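Local coordinates for protein pectate lyase/Amb allergen (Acidovorax citrulli, PDB 4HWV) that probably cleaves the pectate of plant cell walls by calcium-dependent beta-elimination, at residues 51-56 against 81-86; 183-188 against 195-200; 263-266 against 271-274; 220-225 against 255-260. All coordinates share one frame; numbering follows the deposited sequence.

Contact 1 (51-56 against 81-86); sequences NELIQA and IRIRGT
Leu53 and Ile81 cross at about a right angle, one from helix 50-57 and the other from strand 79-83. Their touch is made by single methyl groups, with Leu53 CD1 4.1 Å from Ile81 CG2. The same Leu53 methyl also brushes the end of Ile83, its CD1 lying 4.4 Å from Ile83 CD1. It therefore bridges two alternate residues of the strand, Ile81 and Ile83.

Ile81 splits its two branches between two helix residues. CG1 stands beside the backbone N and opposite the carbonyl carbon (chi1 -60°), which carries CD1 to Ala56, while CG2 turns to Leu53. Ile81 CD1 comes within 3.7 Å of Ala56 CB. The small alanine lets the helix approach most closely here, where the CA atoms of Ala56 and Ile81 are 6.8 Å apart. No hydrogen bond spans the contact, and all four touching residues are buried.

The helix runs nearly antiparallel to the strand, at 164°, with the axes 9.8 Å apart. Helix 50-57 probably corresponds to the helix that caps the N-terminal end of the parallel beta-helix in pectate lyases. Strands 44-47 and 167-171 flank strand 79-83 and continue the apolar surface: Ala56 rests on Tyr45, and Leu53 on Leu169.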
loop_
_atom_site.group_PDB
_atom_site.type_symbol
_atom_site.label_atom_id
_atom_site.label_comp_id
_atom_site.label_asym_id
_atom_site.label_seq_id
_atom_site.Cartn_x
_atom_site.Cartn_y
_atom_site.Cartn_z
ATOM N N ASN A 51 -11.946 -14.751 14.903
ATOM C CA ASN A 51 -12.698 -15.708 15.711
ATOM C C ASN A 51 -13.880 -15.048 16.419
ATOM O O ASN A 51 -15.003 -15.572 16.402
ATOM C CB ASN A 51 -11.806 -16.402 16.750
ATOM C CG ASN A 51 -10.843 -17.409 16.132
ATOM O OD1 ASN A 51 -11.036 -17.871 15.020
ATOM N ND2 ASN A 51 -9.830 -17.798 16.890
ATOM N N GLU A 52 -13.638 -13.893 17.036
ATOM C CA GLU A 52 -14.709 -13.177 17.734
ATOM C C GLU A 52 -15.802 -12.720 16.787
ATOM O O GLU A 52 -16.990 -12.807 17.097
ATOM C CB GLU A 52 -14.149 -11.980 18.484
ATOM C CG GLU A 52 -13.216 -12.373 19.652
ATOM C CD GLU A 52 -12.617 -11.174 20.360
ATOM O OE1 GLU A 52 -12.851 -10.034 19.927
ATOM O OE2 GLU A 52 -11.917 -11.366 21.376
ATOM N N LEU A 53 -15.399 -12.239 15.611
ATOM C CA LEU A 53 -16.375 -11.818 14.605
ATOM C C LEU A 53 -17.277 -13.001 14.204
ATOM O O LEU A 53 -18.508 -12.880 14.166
ATOM C CB LEU A 53 -15.642 -11.266 13.379
ATOM C CG LEU A 53 -16.546 -10.962 12.185
ATOM C CD1 LEU A 53 -17.592 -9.891 12.470
ATOM C CD2 LEU A 53 -15.672 -10.516 11.017
ATOM N N ILE A 54 -16.664 -14.143 13.902
ATOM C CA ILE A 54 -17.435 -15.333 13.543
ATOM C C ILE A 54 -18.365 -15.773 14.681
ATOM O O ILE A 54 -19.534 -16.067 14.444
ATOM C CB ILE A 54 -16.506 -16.474 13.088
ATOM C CG1 ILE A 54 -15.877 -16.109 11.746
ATOM C CG2 ILE A 54 -17.267 -17.813 13.004
ATOM C CD1 ILE A 54 -14.651 -16.949 11.399
ATOM N N GLN A 55 -17.875 -15.808 15.924
ATOM C CA GLN A 55 -18.762 -16.218 17.007
ATOM C C GLN A 55 -19.954 -15.264 17.149
ATOM O O GLN A 55 -21.074 -15.690 17.439
ATOM C CB GLN A 55 -18.026 -16.343 18.347
ATOM C CG GLN A 55 -17.012 -17.483 18.416
ATOM C CD GLN A 55 -17.588 -18.873 18.154
ATOM O OE1 GLN A 55 -18.806 -19.079 18.074
ATOM N NE2 GLN A 55 -16.691 -19.841 18.001
ATOM N N ALA A 56 -19.736 -13.971 16.949
ATOM C CA ALA A 56 -20.846 -13.023 17.025
ATOM C C ALA A 56 -21.872 -13.308 15.924
ATOM O O ALA A 56 -23.089 -13.348 16.159
ATOM C CB ALA A 56 -20.331 -11.593 16.953
ATOM N N ILE A 81 -22.876 -5.827 16.095
ATOM C CA ILE A 81 -21.492 -6.261 16.212
ATOM C C ILE A 81 -20.614 -5.040 15.938
ATOM O O ILE A 81 -20.583 -4.516 14.817
ATOM C CB ILE A 81 -21.175 -7.399 15.208
ATOM C CG1 ILE A 81 -22.084 -8.608 15.463
ATOM C CG2 ILE A 81 -19.707 -7.779 15.298
ATOM C CD1 ILE A 81 -22.071 -9.631 14.344
ATOM N N ARG A 82 -19.912 -4.588 16.975
ATOM C CA ARG A 82 -19.050 -3.421 16.859
ATOM C C ARG A 82 -17.616 -3.872 16.634
ATOM O O ARG A 82 -17.144 -4.797 17.293
ATOM C CB ARG A 82 -19.169 -2.524 18.092
ATOM C CG ARG A 82 -20.586 -2.006 18.268
ATOM C CD ARG A 82 -20.707 -0.864 19.262
ATOM N NE ARG A 82 -22.115 -0.516 19.435
ATOM C CZ ARG A 82 -22.771 0.392 18.713
ATOM N NH1 ARG A 82 -22.168 1.084 17.748
ATOM N NH2 ARG A 82 -24.056 0.591 18.963
ATOM N N ILE A 83 -16.945 -3.237 15.672
ATOM C CA ILE A 83 -15.587 -3.625 15.309
ATOM C C ILE A 83 -14.586 -2.730 16.040
ATOM O O ILE A 83 -14.554 -1.515 15.826
ATOM C CB ILE A 83 -15.343 -3.479 13.787
ATOM C CG1 ILE A 83 -16.468 -4.159 12.986
ATOM C CG2 ILE A 83 -13.916 -3.952 13.423
ATOM C CD1 ILE A 83 -16.633 -5.633 13.261
ATOM N N ARG A 84 -13.792 -3.335 16.921
ATOM C CA ARG A 84 -12.747 -2.628 17.648
ATOM C C ARG A 84 -11.406 -2.861 16.984
ATOM O O ARG A 84 -10.865 -3.965 17.033
ATOM C CB ARG A 84 -12.675 -3.057 19.122
ATOM C CG ARG A 84 -11.714 -2.186 19.928
ATOM C CD ARG A 84 -11.491 -2.613 21.380
ATOM N NE ARG A 84 -12.684 -2.616 22.217
ATOM C CZ ARG A 84 -13.274 -1.523 22.688
ATOM N NH1 ARG A 84 -12.819 -0.319 22.355
ATOM N NH2 ARG A 84 -14.334 -1.632 23.474
ATOM N N GLY A 85 -10.866 -1.817 16.375
ATOM C CA GLY A 85 -9.565 -1.921 15.734
ATOM C C GLY A 85 -9.606 -2.708 14.434
ATOM O O GLY A 85 -10.590 -2.648 13.672
ATOM N N THR A 86 -8.524 -3.432 14.171
ATOM C CA THR A 86 -8.346 -4.110 12.894
ATOM C C THR A 86 -8.582 -5.613 12.995
ATOM O O THR A 86 -7.994 -6.283 13.839
ATOM C CB THR A 86 -6.925 -3.906 12.371
ATOM O OG1 THR A 86 -6.736 -2.522 12.053
ATOM C CG2 THR A 86 -6.676 -4.781 11.132
#

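Contact 2 (183-188 against 195-200); sequences LMLGTP and IVIRNI
Leu185 packs against Ile195 and Ile197 across the interior of the right-handed parallel beta-helix. Strand 182-185 belongs to one parallel sheet of this fold and strand 192-198 to another. The short connection between them turns the chain, so the strands run at 152° to each other with axes 10.5 Å apart. At that separation only side chains meet, and no hydrogen bond joins the two segments.

The looser side lies beyond Leu185, where the chain leaves the core through Gly186, whose positive phi suits a residue without a side chain. Thr187 is partly exposed and Pro188 exposed, and neither meets the second strand.

The tight part is wholly aliphatic. Leu185 CB lies 4.1 Å from Ile195 CD1. In both isoleucines CG1 stands opposite the carbonyl carbon with the chain extended beyond it (chi2 171° in Ile197), which sends each CD1 inward. Val163, from the neighbouring strand 160-163, touches both Leu185 and Ile195. Leu183 lies on the side of the calcium site, its side chain about 8 Å from that of the ligand Asp227. Ile197 CD1 takes both leucines: it lies 4.4 Å from Leu185 CD2 and meets Leu183 CD1 tip to tip at 4.1 Å.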
loop_
_atom_site.group_PDB
_atom_site.type_symbol
_atom_site.label_atom_id
_atom_site.label_comp_id
_atom_site.label_asym_id
_atom_site.label_seq_id
_atom_site.Cartn_x
_atom_site.Cartn_y
_atom_site.Cartn_z
ATOM N N LEU A 183 -16.962 -10.343 3.018
ATOM C CA LEU A 183 -18.238 -10.575 3.669
ATOM C C LEU A 183 -19.216 -11.120 2.634
ATOM O O LEU A 183 -19.329 -10.578 1.522
ATOM C CB LEU A 183 -18.808 -9.287 4.271
ATOM C CG LEU A 183 -17.946 -8.624 5.341
ATOM C CD1 LEU A 183 -18.674 -7.389 5.888
ATOM C CD2 LEU A 183 -17.583 -9.604 6.457
ATOM N N MET A 184 -19.898 -12.201 2.994
ATOM C CA MET A 184 -20.836 -12.839 2.096
ATOM C C MET A 184 -22.244 -12.654 2.647
ATOM O O MET A 184 -22.601 -13.215 3.678
ATOM C CB MET A 184 -20.458 -14.311 1.958
ATOM C CG MET A 184 -21.302 -15.092 0.992
ATOM S SD MET A 184 -21.036 -14.576 -0.726
ATOM C CE MET A 184 -19.259 -14.778 -0.932
ATOM N N LEU A 185 -23.033 -11.830 1.961
ATOM C CA LEU A 185 -24.368 -11.521 2.467
ATOM C C LEU A 185 -25.372 -12.536 1.944
ATOM O O LEU A 185 -25.943 -12.372 0.850
ATOM C CB LEU A 185 -24.779 -10.066 2.165
ATOM C CG LEU A 185 -23.745 -8.983 2.510
ATOM C CD1 LEU A 185 -24.393 -7.598 2.444
ATOM C CD2 LEU A 185 -23.058 -9.183 3.863
ATOM N N GLY A 186 -25.552 -13.591 2.730
ATOM C CA GLY A 186 -26.397 -14.706 2.343
ATOM C C GLY A 186 -25.627 -15.750 1.545
ATOM O O GLY A 186 -24.607 -15.467 0.892
ATOM N N THR A 187 -26.100 -16.983 1.621
ATOM C CA THR A 187 -25.513 -18.082 0.869
ATOM C C THR A 187 -26.656 -18.779 0.119
ATOM O O THR A 187 -27.829 -18.572 0.438
ATOM C CB THR A 187 -24.779 -19.084 1.797
ATOM O OG1 THR A 187 -25.719 -19.625 2.732
ATOM C CG2 THR A 187 -23.661 -18.413 2.570
ATOM N N PRO A 188 -26.331 -19.611 -0.885
ATOM C CA PRO A 188 -27.429 -20.198 -1.666
ATOM C C PRO A 188 -28.344 -21.072 -0.843
ATOM O O PRO A 188 -29.540 -21.104 -1.119
ATOM C CB PRO A 188 -26.714 -21.039 -2.728
ATOM C CG PRO A 188 -25.275 -21.004 -2.409
ATOM C CD PRO A 188 -25.016 -19.856 -1.494
ATOM N N ILE A 195 -29.538 -6.109 6.609
ATOM C CA ILE A 195 -28.146 -5.994 7.048
ATOM C C ILE A 195 -27.690 -4.546 6.912
ATOM O O ILE A 195 -27.977 -3.893 5.897
ATOM C CB ILE A 195 -27.235 -6.934 6.227
ATOM C CG1 ILE A 195 -27.533 -8.398 6.583
ATOM C CG2 ILE A 195 -25.757 -6.604 6.457
ATOM C CD1 ILE A 195 -26.957 -9.413 5.585
ATOM N N VAL A 196 -27.021 -4.035 7.958
ATOM C CA VAL A 196 -26.488 -2.679 7.969
ATOM C C VAL A 196 -24.987 -2.765 8.255
ATOM O O VAL A 196 -24.561 -3.478 9.176
ATOM C CB VAL A 196 -27.183 -1.829 9.050
ATOM C CG1 VAL A 196 -26.422 -0.503 9.270
ATOM C CG2 VAL A 196 -28.651 -1.598 8.690
ATOM N N ILE A 197 -24.188 -2.042 7.461
ATOM C CA ILE A 197 -22.736 -2.047 7.627
ATOM C C ILE A 197 -22.272 -0.596 7.594
ATOM O O ILE A 197 -22.507 0.091 6.596
ATOM C CB ILE A 197 -22.039 -2.869 6.485
ATOM C CG1 ILE A 197 -22.520 -4.333 6.518
ATOM C CG2 ILE A 197 -20.529 -2.787 6.591
ATOM C CD1 ILE A 197 -22.073 -5.163 5.337
ATOM N N ARG A 198 -21.660 -0.109 8.681
ATOM C CA ARG A 198 -21.264 1.303 8.770
ATOM C C ARG A 198 -19.931 1.498 9.475
ATOM O O ARG A 198 -19.567 0.746 10.369
ATOM C CB ARG A 198 -22.292 2.135 9.557
ATOM C CG ARG A 198 -23.723 1.921 9.118
ATOM C CD ARG A 198 -24.661 2.771 9.943
ATOM N NE ARG A 198 -24.661 4.174 9.525
ATOM C CZ ARG A 198 -25.299 5.133 10.181
ATOM N NH1 ARG A 198 -25.886 4.871 11.350
ATOM N NH2 ARG A 198 -25.329 6.356 9.677
ATOM N N ASN A 199 -19.229 2.560 9.072
ATOM C CA ASN A 199 -18.081 3.076 9.796
ATOM C C ASN A 199 -16.885 2.137 9.862
ATOM O O ASN A 199 -16.113 2.202 10.814
ATOM C CB ASN A 199 -18.468 3.536 11.206
ATOM C CG ASN A 199 -17.455 4.509 11.782
ATOM O OD1 ASN A 199 -16.939 5.359 11.053
ATOM N ND2 ASN A 199 -17.172 4.403 13.088
ATOM N N ILE A 200 -16.692 1.326 8.818
ATOM C CA ILE A 200 -15.571 0.384 8.761
ATOM C C ILE A 200 -14.721 0.725 7.543
ATOM O O ILE A 200 -15.239 1.109 6.480
ATOM C CB ILE A 200 -16.094 -1.068 8.655
ATOM C CG1 ILE A 200 -16.858 -1.421 9.927
ATOM C CG2 ILE A 200 -14.958 -2.078 8.404
ATOM C CD1 ILE A 200 -17.829 -2.570 9.762
#

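Contact 3 (263-266 against 271-274); sequences HGTD and DFKV
The carbonyl oxygen of Asp266 sits at the edge of the Phe272 ring, close to the ring plane. Two ring carbons border it: Asp266 O is 3.6 Å from Phe272 CE2 and 3.8 Å from Phe272 CD2. No hydrogen bond crosses between the two segments, so this carbonyl makes the polar part of the contact.

The apolar part comes from Thr265. Its CG2 methyl lies 3.6 Å from Phe272 CZ and equally near CE2. The approach is oblique to the ring. CG2 is opposite the backbone N, while OG1 lies beside that N (chi1 -67°). The threonine thus offers carbon to the phenylalanine. On the other partner, Phe272 CG stands opposite its own carbonyl carbon (chi1 -49°), which swings the ring toward 263-266. Asp271 CB covers one ring face, 3.7 Å above the plane and over its centre. The ring also meets that of Tyr267, with the planes at about 45°.

Residues 265-266 form the second strand of a small beta hairpin with strand 261-262. His263 and Gly264 make the tight turn, and their positive phi values fit a type I' turn. The hairpin projects far from the centre of the chain. Asp266 turns its carboxylate elsewhere, where OD1 bonds to Ser268 OG. His263 NE2 bonds to Asn136 OD1.

The edge of a phenyl ring carries slight positive charge. A carbonyl oxygen near its plane is therefore probably a weakly favourable neighbour, adding a little electrostatic attraction to a mainly apolar contact.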
loop_
_atom_site.group_PDB
_atom_site.type_symbol
_atom_site.label_atom_id
_atom_site.label_comp_id
_atom_site.label_asym_id
_atom_site.label_seq_id
_atom_site.Cartn_x
_atom_site.Cartn_y
_atom_site.Cartn_z
ATOM N N HIS A 263 0.090 -15.687 -31.437
ATOM C CA HIS A 263 -0.972 -15.193 -32.325
ATOM C C HIS A 263 -1.070 -13.658 -32.366
ATOM O O HIS A 263 -2.151 -13.081 -32.264
ATOM C CB HIS A 263 -2.337 -15.866 -32.044
ATOM C CG HIS A 263 -2.775 -15.795 -30.616
ATOM N ND1 HIS A 263 -3.257 -14.638 -30.043
ATOM C CD2 HIS A 263 -2.820 -16.741 -29.645
ATOM C CE1 HIS A 263 -3.560 -14.865 -28.778
ATOM N NE2 HIS A 263 -3.307 -16.136 -28.510
ATOM N N GLY A 264 0.085 -13.009 -32.495
ATOM C CA GLY A 264 0.134 -11.569 -32.664
ATOM C C GLY A 264 0.001 -10.769 -31.380
ATOM O O GLY A 264 0.090 -9.536 -31.403
ATOM N N THR A 265 -0.200 -11.452 -30.255
ATOM C CA THR A 265 -0.468 -10.764 -29.001
ATOM C C THR A 265 0.776 -10.721 -28.128
ATOM O O THR A 265 1.372 -11.752 -27.828
ATOM C CB THR A 265 -1.638 -11.423 -28.239
ATOM O OG1 THR A 265 -2.840 -11.224 -28.993
ATOM C CG2 THR A 265 -1.812 -10.822 -26.852
ATOM N N ASP A 266 1.187 -9.514 -27.755
ATOM C CA ASP A 266 2.251 -9.325 -26.788
ATOM C C ASP A 266 1.676 -9.623 -25.404
ATOM O O ASP A 266 0.962 -8.796 -24.814
ATOM C CB ASP A 266 2.768 -7.887 -26.863
ATOM C CG ASP A 266 3.908 -7.608 -25.893
ATOM O OD1 ASP A 266 4.135 -8.400 -24.962
ATOM O OD2 ASP A 266 4.590 -6.571 -26.061
ATOM N N ASP A 271 -3.198 -5.981 -20.124
ATOM C CA ASP A 271 -4.394 -6.839 -20.152
ATOM C C ASP A 271 -4.125 -8.119 -19.347
ATOM O O ASP A 271 -5.046 -8.742 -18.822
ATOM C CB ASP A 271 -4.758 -7.287 -21.589
ATOM C CG ASP A 271 -5.452 -6.215 -22.419
ATOM O OD1 ASP A 271 -5.935 -5.218 -21.854
ATOM O OD2 ASP A 271 -5.537 -6.407 -23.664
ATOM N N PHE A 272 -2.859 -8.511 -19.274
ATOM C CA PHE A 272 -2.472 -9.817 -18.762
ATOM C C PHE A 272 -1.817 -9.733 -17.384
ATOM O O PHE A 272 -1.158 -10.673 -16.942
ATOM C CB PHE A 272 -1.599 -10.519 -19.815
ATOM C CG PHE A 272 -2.220 -10.463 -21.187
ATOM C CD1 PHE A 272 -3.416 -11.115 -21.433
ATOM C CD2 PHE A 272 -1.645 -9.716 -22.213
ATOM C CE1 PHE A 272 -4.020 -11.045 -22.676
ATOM C CE2 PHE A 272 -2.248 -9.653 -23.454
ATOM C CZ PHE A 272 -3.451 -10.313 -23.681
ATOM N N LYS A 273 -2.048 -8.615 -16.684
ATOM C CA LYS A 273 -1.567 -8.474 -15.312
ATOM C C LYS A 273 -2.134 -9.603 -14.446
ATOM O O LYS A 273 -3.224 -10.141 -14.724
ATOM C CB LYS A 273 -1.983 -7.125 -14.717
ATOM C CG LYS A 273 -3.489 -6.975 -14.503
ATOM C CD LYS A 273 -3.862 -5.615 -13.931
ATOM C CE LYS A 273 -3.735 -4.552 -15.012
ATOM N NZ LYS A 273 -3.867 -3.196 -14.466
ATOM N N VAL A 274 -1.401 -9.968 -13.397
ATOM C CA VAL A 274 -1.894 -10.980 -12.491
ATOM C C VAL A 274 -2.801 -10.284 -11.484
ATOM O O VAL A 274 -2.357 -9.729 -10.480
ATOM C CB VAL A 274 -0.748 -11.721 -11.795
ATOM C CG1 VAL A 274 -1.290 -12.813 -10.894
ATOM C CG2 VAL A 274 0.222 -12.352 -12.818
#

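Contact 4 (220-225 against 255-260); sequences GRWNSE and PSVWHE
A water molecule is shared by Trp222 and Val257 while it also lies against the indole of Trp258. It accepts from Trp222 NE1 at 2.8 Å and from Val257 N at 2.9 Å. The same oxygen stands 3.2 Å above the plane of Trp258, offset toward the rim of the ring.

The two indoles themselves are nearly parallel, with planes at 25°, but slid so far apart that they barely overlap. Their five-membered rings have centroids 5.5 Å apart. The closest touch is between the benzo parts, where Trp222 CZ2 lies 3.6 Å from Trp258 CZ2. Val257 adds one methyl, its CG2 4.1 Å from Trp222 CZ2. That methyl takes the crowded position between the backbone N and the carbonyl carbon.

Strand 221-223 pairs antiparallel with strand 211-213. Residues 255-260 form a loop. Both segments belong to the long excursions between strands of the parallel beta-helix. Ser256 begins an ST turn: Ser256 OG accepts from Trp258 N at 3.0 Å, with an N-H...O angle of 153°. Ser256 OG is also bonded to Tyr267 O.

More aromatic rings gather here. Trp212 meets Trp258 edge-to-face, and Trp122 of helix 118-129 meets Trp222. The CB of Arg221 points away from the loop. Its NH1 donates to Gly220 O at 2.9 Å, from 40° above the carbonyl plane.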
loop_
_atom_site.group_PDB
_atom_site.type_symbol
_atom_site.label_atom_id
_atom_site.label_comp_id
_atom_site.label_asym_id
_atom_site.label_seq_id
_atom_site.Cartn_x
_atom_site.Cartn_y
_atom_site.Cartn_z
ATOM N N GLY A 220 -7.274 -14.303 -23.082
ATOM C CA GLY A 220 -7.000 -14.756 -21.729
ATOM C C GLY A 220 -6.881 -13.660 -20.682
ATOM O O GLY A 220 -6.472 -12.525 -20.966
ATOM N N ARG A 221 -7.252 -14.005 -19.450
ATOM C CA ARG A 221 -7.124 -13.085 -18.325
ATOM C C ARG A 221 -6.836 -13.867 -17.074
ATOM O O ARG A 221 -7.242 -15.027 -16.946
ATOM C CB ARG A 221 -8.433 -12.329 -18.065
ATOM C CG ARG A 221 -8.882 -11.402 -19.179
ATOM C CD ARG A 221 -7.991 -10.158 -19.288
ATOM N NE ARG A 221 -8.505 -9.167 -20.236
ATOM C CZ ARG A 221 -8.225 -9.146 -21.535
ATOM N NH1 ARG A 221 -7.426 -10.065 -22.057
ATOM N NH2 ARG A 221 -8.749 -8.197 -22.313
ATOM N N TRP A 222 -6.160 -13.213 -16.130
ATOM C CA TRP A 222 -6.095 -13.704 -14.751
ATOM C C TRP A 222 -7.310 -13.207 -13.994
ATOM O O TRP A 222 -7.609 -12.025 -14.041
ATOM C CB TRP A 222 -4.851 -13.157 -14.056
ATOM C CG TRP A 222 -3.546 -13.772 -14.524
ATOM C CD1 TRP A 222 -2.689 -13.265 -15.470
ATOM C CD2 TRP A 222 -2.956 -15.001 -14.068
ATOM N NE1 TRP A 222 -1.614 -14.110 -15.627
ATOM C CE2 TRP A 222 -1.753 -15.185 -14.793
ATOM C CE3 TRP A 222 -3.330 -15.966 -13.125
ATOM C CZ2 TRP A 222 -0.901 -16.258 -14.563
ATOM C CZ3 TRP A 222 -2.493 -17.051 -12.919
ATOM C CH2 TRP A 222 -1.293 -17.189 -13.642
ATOM N N ASN A 223 -7.973 -14.101 -13.268
ATOM C CA ASN A 223 -9.138 -13.714 -12.485
ATOM C C ASN A 223 -9.016 -14.187 -11.060
ATOM O O ASN A 223 -8.505 -15.287 -10.799
ATOM C CB ASN A 223 -10.424 -14.290 -13.073
ATOM C CG ASN A 223 -10.722 -13.746 -14.465
ATOM O OD1 ASN A 223 -10.930 -12.539 -14.658
ATOM N ND2 ASN A 223 -10.776 -14.632 -15.437
ATOM N N SER A 224 -9.548 -13.367 -10.152
ATOM C CA SER A 224 -9.591 -13.658 -8.726
ATOM C C SER A 224 -11.025 -13.670 -8.226
ATOM O O SER A 224 -11.954 -13.245 -8.923
ATOM C CB SER A 224 -8.743 -12.646 -7.963
ATOM O OG SER A 224 -7.364 -12.954 -8.092
ATOM N N GLU A 225 -11.203 -14.167 -7.012
ATOM C CA GLU A 225 -12.521 -14.565 -6.541
ATOM C C GLU A 225 -13.121 -13.740 -5.405
ATOM O O GLU A 225 -14.303 -13.920 -5.094
ATOM C CB GLU A 225 -12.460 -16.032 -6.099
ATOM C CG GLU A 225 -12.177 -16.995 -7.242
ATOM C CD GLU A 225 -13.304 -17.033 -8.242
ATOM O OE1 GLU A 225 -14.453 -17.156 -7.779
ATOM O OE2 GLU A 225 -13.042 -16.944 -9.478
ATOM N N PRO A 255 2.224 -7.026 -12.309
ATOM C CA PRO A 255 2.054 -6.985 -13.767
ATOM C C PRO A 255 2.078 -8.383 -14.381
ATOM O O PRO A 255 2.167 -9.382 -13.660
ATOM C CB PRO A 255 3.273 -6.182 -14.230
ATOM C CG PRO A 255 4.327 -6.552 -13.226
ATOM C CD PRO A 255 3.579 -6.596 -11.902
ATOM N N SER A 256 1.995 -8.449 -15.707
ATOM C CA SER A 256 2.030 -9.724 -16.402
ATOM C C SER A 256 3.288 -10.490 -16.067
ATOM O O SER A 256 4.369 -9.905 -15.937
ATOM C CB SER A 256 2.007 -9.500 -17.916
ATOM O OG SER A 256 2.005 -10.760 -18.571
ATOM N N VAL A 257 3.144 -11.801 -15.980
ATOM C CA VAL A 257 4.282 -12.695 -15.826
ATOM C C VAL A 257 4.580 -13.451 -17.133
ATOM O O VAL A 257 5.471 -14.302 -17.187
ATOM C CB VAL A 257 4.078 -13.671 -14.656
ATOM C CG1 VAL A 257 4.102 -12.914 -13.335
ATOM C CG2 VAL A 257 2.774 -14.486 -14.829
ATOM N N TRP A 258 3.842 -13.131 -18.193
ATOM C CA TRP A 258 4.143 -13.692 -19.504
ATOM C C TRP A 258 5.108 -12.795 -20.251
ATOM O O TRP A 258 5.037 -11.560 -20.160
ATOM C CB TRP A 258 2.884 -13.815 -20.352
ATOM C CG TRP A 258 1.693 -14.510 -19.748
ATOM C CD1 TRP A 258 0.387 -14.097 -19.871
ATOM C CD2 TRP A 258 1.650 -15.753 -19.015
ATOM N NE1 TRP A 258 -0.456 -14.989 -19.259
ATOM C CE2 TRP A 258 0.286 -16.005 -18.713
ATOM C CE3 TRP A 258 2.624 -16.664 -18.556
ATOM C CZ2 TRP A 258 -0.130 -17.128 -17.996
ATOM C CZ3 TRP A 258 2.194 -17.799 -17.846
ATOM C CH2 TRP A 258 0.831 -18.009 -17.576
ATOM N N HIS A 259 5.996 -13.412 -21.021
ATOM C CA HIS A 259 6.969 -12.666 -21.816
ATOM C C HIS A 259 7.170 -13.414 -23.125
ATOM O O HIS A 259 8.203 -14.068 -23.360
ATOM C CB HIS A 259 8.289 -12.422 -21.062
ATOM C CG HIS A 259 8.834 -13.630 -20.367
ATOM N ND1 HIS A 259 9.827 -14.415 -20.910
ATOM C CD2 HIS A 259 8.525 -14.186 -19.172
ATOM C CE1 HIS A 259 10.113 -15.399 -20.073
ATOM N NE2 HIS A 259 9.336 -15.285 -19.014
ATOM N N GLU A 260 6.157 -13.295 -23.977
ATOM C CA GLU A 260 6.137 -13.976 -25.264
ATOM C C GLU A 260 5.065 -13.339 -26.109
ATOM O O GLU A 260 4.168 -12.649 -25.596
ATOM C CB GLU A 260 5.862 -15.478 -25.091
ATOM C CG GLU A 260 4.569 -15.811 -24.303
ATOM C CD GLU A 260 4.397 -17.317 -24.088
ATOM O OE1 GLU A 260 5.396 -18.066 -24.211
ATOM O OE2 GLU A 260 3.274 -17.762 -23.820
HETATM O O HOH W 1 0.573 -12.835 -16.932
#

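How the contacts relate
Contacts 1 and 2 involve strands of the beta-helix. Their centres are 13 Å apart, and they touch where Ile83 CG1 lies 3.8 Å from Ile200 CD1. Contacts 3 and 4 lie in the excursions between those strands, which carry short hairpin strands, and their centres are 8 Å apart. There Phe272 O comes within 3.4 Å of Trp222 CD1. The calcium ion is held by Asp227, Asp278 and Asp282. Contact 2 has its Leu183 side chain about 12 Å from the ion. Contact 4 has its Trp222 side chain about 10 Å from that of Asp278. Contacts 2 and 4 approach to about 7 Å between nearest atoms, whereas contacts 1 and 3 have centres 42 Å apart.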